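Long-range contact in metallo-beta-lactamase 1 (Acinetobacter baumannii, PDB 5MMD), which probably hydrolyses the amide bond of beta-lactam antibiotics with the help of zinc ions, yielding substituted beta-amino acids: residues 47-52 with 75-80. Sequence-based numbering, arbitrary orientation.
Sequences IIDTPW and ISTHSH. With ZN (zinc ion), chain E.
The carboxylate of D49 grips T77 with both oxygens: OD1 accepts the backbone N of T77 at 2.7 Å, and OD2 accepts the hydroxyl OG1 of T77, also at 2.7 Å. Each oxygen uses its syn lone pair, although the N-H bond to OD1 is bent, at 140°; the two side chains meet at about a right angle. With OG1 between its own N and carbonyl carbon (chi1 62°), T77 turns the hydroxyl to OD2, while CG2 lies loosely near I48 CG2. OD2 also bonds the hydroxyl of Y156, from the other sheet. Where parallel strands 44-48 and 70-75 end, I75 N gives to I47 O at 2.9 Å, and D49 N, just past the strand, gives to I75 O at 2.7 Å. I48 CG1 lies alongside I75 CG2. S76 OG donates to the carbonyl of K83; T50 OG1 donates to P51 O and accepts from G86 N. H78 and H80, the histidines of the class B HxHxD motif, bind one zinc through NE2 and ND1; H140 and a water complete its site. A buried, probably ionised aspartate pins the start of the metal-binding loop to the strand end, and probably helps position H78 and H80 indirectly, through T77's backbone.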
ATOM      1  N   ILE A  47      -0.035  -9.574   4.715  1.00 12.11           N
ATOM      2  CA  ILE A  47       0.824  -8.416   4.404  1.00 11.24           C
ATOM      3  C   ILE A  47       0.198  -7.503   3.369  1.00 11.61           C
ATOM      4  O   ILE A  47      -0.171  -7.948   2.268  1.00 11.98           O
ATOM      5  CB  ILE A  47       2.164  -8.853   3.888  1.00 11.60           C
ATOM      6  CG1 ILE A  47       2.880  -9.641   4.947  1.00 12.45           C
ATOM      7  CG2 ILE A  47       3.033  -7.638   3.518  1.00  9.89           C
ATOM      8  CD1 ILE A  47       3.981 -10.524   4.410  1.00 12.94           C
ATOM      9  N   ILE A  48       0.037  -6.240   3.732  1.00 10.37           N
ATOM     10  CA  ILE A  48      -0.357  -5.196   2.783  1.00 10.65           C
ATOM     11  C   ILE A  48       0.892  -4.384   2.372  1.00  9.58           C
ATOM     12  O   ILE A  48       1.392  -3.553   3.133  1.00  9.79           O
ATOM     13  CB  ILE A  48      -1.422  -4.261   3.351  1.00 11.04           C
ATOM     14  CG1 ILE A  48      -2.661  -5.064   3.779  1.00 12.61           C
ATOM     15  CG2 ILE A  48      -1.772  -3.177   2.318  1.00 10.50           C
ATOM     16  CD1 ILE A  48      -3.783  -4.184   4.444  1.00 12.83           C
ATOM     17  N   ASP A  49       1.333  -4.693   1.155  1.00 10.07           N
ATOM     18  CA  ASP A  49       2.541  -4.178   0.463  1.00 10.39           C
ATOM     19  C   ASP A  49       3.806  -4.776   1.041  1.00 10.78           C
ATOM     20  O   ASP A  49       3.961  -4.876   2.261  1.00 10.65           O
ATOM     21  CB  ASP A  49       2.572  -2.655   0.479  1.00 10.13           C
ATOM     22  CG  ASP A  49       1.638  -2.083  -0.547  1.00 11.12           C
ATOM     23  OD1 ASP A  49       1.245  -2.868  -1.422  1.00 11.82           O
ATOM     24  OD2 ASP A  49       1.264  -0.902  -0.472  1.00 12.22           O
ATOM     25  N   THR A  50       4.683  -5.263   0.158  1.00  9.60           N
ATOM     26  CA  THR A  50       5.932  -5.790   0.632  1.00 10.67           C
ATOM     27  C   THR A  50       6.845  -4.641   1.054  1.00 10.06           C
ATOM     28  O   THR A  50       6.640  -3.496   0.685  1.00 10.06           O
ATOM     29  CB  THR A  50       6.681  -6.632  -0.427  1.00 12.21           C
ATOM     30  OG1 THR A  50       7.291  -5.744  -1.393  1.00 11.99           O
ATOM     31  CG2 THR A  50       5.759  -7.612  -1.141  1.00 12.83           C
ATOM     32  N   PRO A  51       7.839  -4.957   1.864  1.00  9.81           N
ATOM     33  CA  PRO A  51       8.933  -4.006   2.101  1.00 11.12           C
ATOM     34  C   PRO A  51       9.698  -3.727   0.794  1.00 10.89           C
ATOM     35  O   PRO A  51       9.490  -4.412  -0.205  1.00 10.11           O
ATOM     36  CB  PRO A  51       9.794  -4.734   3.140  1.00 12.18           C
ATOM     37  CG  PRO A  51       8.806  -5.512   3.949  1.00 12.43           C
ATOM     38  CD  PRO A  51       7.827  -6.033   2.865  1.00 10.30           C
ATOM     39  N   TRP A  52      10.576  -2.734   0.819  1.00 11.31           N
ATOM     40  CA  TRP A  52      11.317  -2.276  -0.336  1.00 12.46           C
ATOM     41  C   TRP A  52      12.502  -3.143  -0.717  1.00 13.31           C
ATOM     42  O   TRP A  52      13.302  -2.729  -1.545  1.00 14.49           O
ATOM     43  CB  TRP A  52      11.851  -0.864  -0.078  1.00 12.67           C
ATOM     44  CG  TRP A  52      11.866   0.067  -1.234  1.00 10.97           C
ATOM     45  CD1 TRP A  52      12.060  -0.226  -2.551  1.00 11.96           C
ATOM     46  CD2 TRP A  52      11.690   1.484  -1.161  1.00 11.97           C
ATOM     47  NE1 TRP A  52      12.026   0.927  -3.308  1.00 12.08           N
ATOM     48  CE2 TRP A  52      11.780   1.991  -2.479  1.00 12.19           C
ATOM     49  CE3 TRP A  52      11.471   2.373  -0.104  1.00 10.63           C
ATOM     50  CZ2 TRP A  52      11.668   3.362  -2.772  1.00 11.93           C
ATOM     51  CZ3 TRP A  52      11.329   3.718  -0.387  1.00 11.26           C
ATOM     52  CH2 TRP A  52      11.422   4.206  -1.725  1.00 12.13           C
ATOM     53  N   ILE A  75      -0.742  -8.683  -0.433  1.00 12.05           N
ATOM     54  CA  ILE A  75      -1.281  -7.930  -1.532  1.00 12.18           C
ATOM     55  C   ILE A  75      -0.376  -6.702  -1.815  1.00 11.22           C
ATOM     56  O   ILE A  75       0.097  -6.046  -0.878  1.00 10.07           O
ATOM     57  CB  ILE A  75      -2.735  -7.487  -1.261  1.00 13.23           C
ATOM     58  CG1 ILE A  75      -3.209  -6.627  -2.439  1.00 14.54           C
ATOM     59  CG2 ILE A  75      -2.837  -6.757   0.051  1.00 13.22           C
ATOM     60  CD1 ILE A  75      -4.599  -6.769  -2.770  1.00 16.94           C
ATOM     61  N   SER A  76      -0.125  -6.409  -3.099  1.00 10.97           N
ATOM     62  CA  SER A  76       0.627  -5.194  -3.463  1.00 10.06           C
ATOM     63  C   SER A  76      -0.325  -4.200  -4.125  1.00 11.04           C
ATOM     64  O   SER A  76      -1.114  -4.574  -4.987  1.00 11.96           O
ATOM     65  CB  SER A  76       1.809  -5.497  -4.369  1.00 10.54           C
ATOM     66  OG  SER A  76       2.729  -6.340  -3.732  1.00 10.11           O
ATOM     67  N   THR A  77      -0.262  -2.938  -3.698  1.00 10.89           N
ATOM     68  CA  THR A  77      -1.321  -1.989  -4.032  1.00 11.84           C
ATOM     69  C   THR A  77      -1.002  -1.130  -5.253  1.00 12.83           C
ATOM     70  O   THR A  77      -1.872  -0.412  -5.745  1.00 13.33           O
ATOM     71  CB  THR A  77      -1.649  -1.076  -2.810  1.00 12.76           C
ATOM     72  OG1 THR A  77      -0.497  -0.299  -2.439  1.00 12.08           O
ATOM     73  CG2 THR A  77      -2.060  -1.917  -1.632  1.00 12.36           C
ATOM     74  N   HIS A  78       0.238  -1.189  -5.738  1.00 12.55           N
ATOM     75  CA  HIS A  78       0.491  -0.839  -7.151  1.00 13.17           C
ATOM     76  C   HIS A  78       1.834  -1.430  -7.535  1.00 12.62           C
ATOM     77  O   HIS A  78       2.488  -2.074  -6.699  1.00 11.39           O
ATOM     78  CB  HIS A  78       0.430   0.679  -7.414  1.00 13.80           C
ATOM     79  CG  HIS A  78       1.469   1.499  -6.710  1.00 13.18           C
ATOM     80  ND1 HIS A  78       1.448   1.749  -5.349  1.00 11.42           N
ATOM     81  CD2 HIS A  78       2.510   2.234  -7.209  1.00 14.20           C
ATOM     82  CE1 HIS A  78       2.458   2.540  -5.037  1.00 12.26           C
ATOM     83  NE2 HIS A  78       3.104   2.861  -6.145  1.00 13.77           N
ATOM     84  N   SER A  79       2.263  -1.187  -8.777  1.00 12.19           N
ATOM     85  CA  SER A  79       3.412  -1.904  -9.316  1.00 13.09           C
ATOM     86  C   SER A  79       4.800  -1.455  -8.811  1.00 12.40           C
ATOM     87  O   SER A  79       5.753  -2.239  -8.908  1.00 13.35           O
ATOM     88  CB  SER A  79       3.408  -1.810 -10.858  1.00 14.47           C
ATOM     89  OG  SER A  79       3.664  -0.489 -11.278  1.00 14.14           O
ATOM     90  N   HIS A  80       4.917  -0.240  -8.262  1.00 12.20           N
ATOM     91  CA  HIS A  80       6.249   0.312  -7.917  1.00 12.94           C
ATOM     92  C   HIS A  80       7.015  -0.555  -6.915  1.00 12.08           C
ATOM     93  O   HIS A  80       6.440  -1.258  -6.068  1.00 10.75           O
ATOM     94  CB  HIS A  80       6.138   1.742  -7.408  1.00 11.74           C
ATOM     95  CG  HIS A  80       5.793   2.732  -8.481  1.00 12.63           C
ATOM     96  ND1 HIS A  80       5.257   3.973  -8.213  1.00 12.77           N
ATOM     97  CD2 HIS A  80       5.924   2.655  -9.827  1.00 14.12           C
ATOM     98  CE1 HIS A  80       5.083   4.622  -9.351  1.00 13.65           C
ATOM     99  NE2 HIS A  80       5.464   3.838 -10.344  1.00 14.27           N
TER
HETATM  100 ZN    ZN E 403       4.510   4.456  -6.396  1.00 14.39          ZN
HETATM  101  O   HOH W   1       5.752   4.680  -5.108  1.00 15.13           O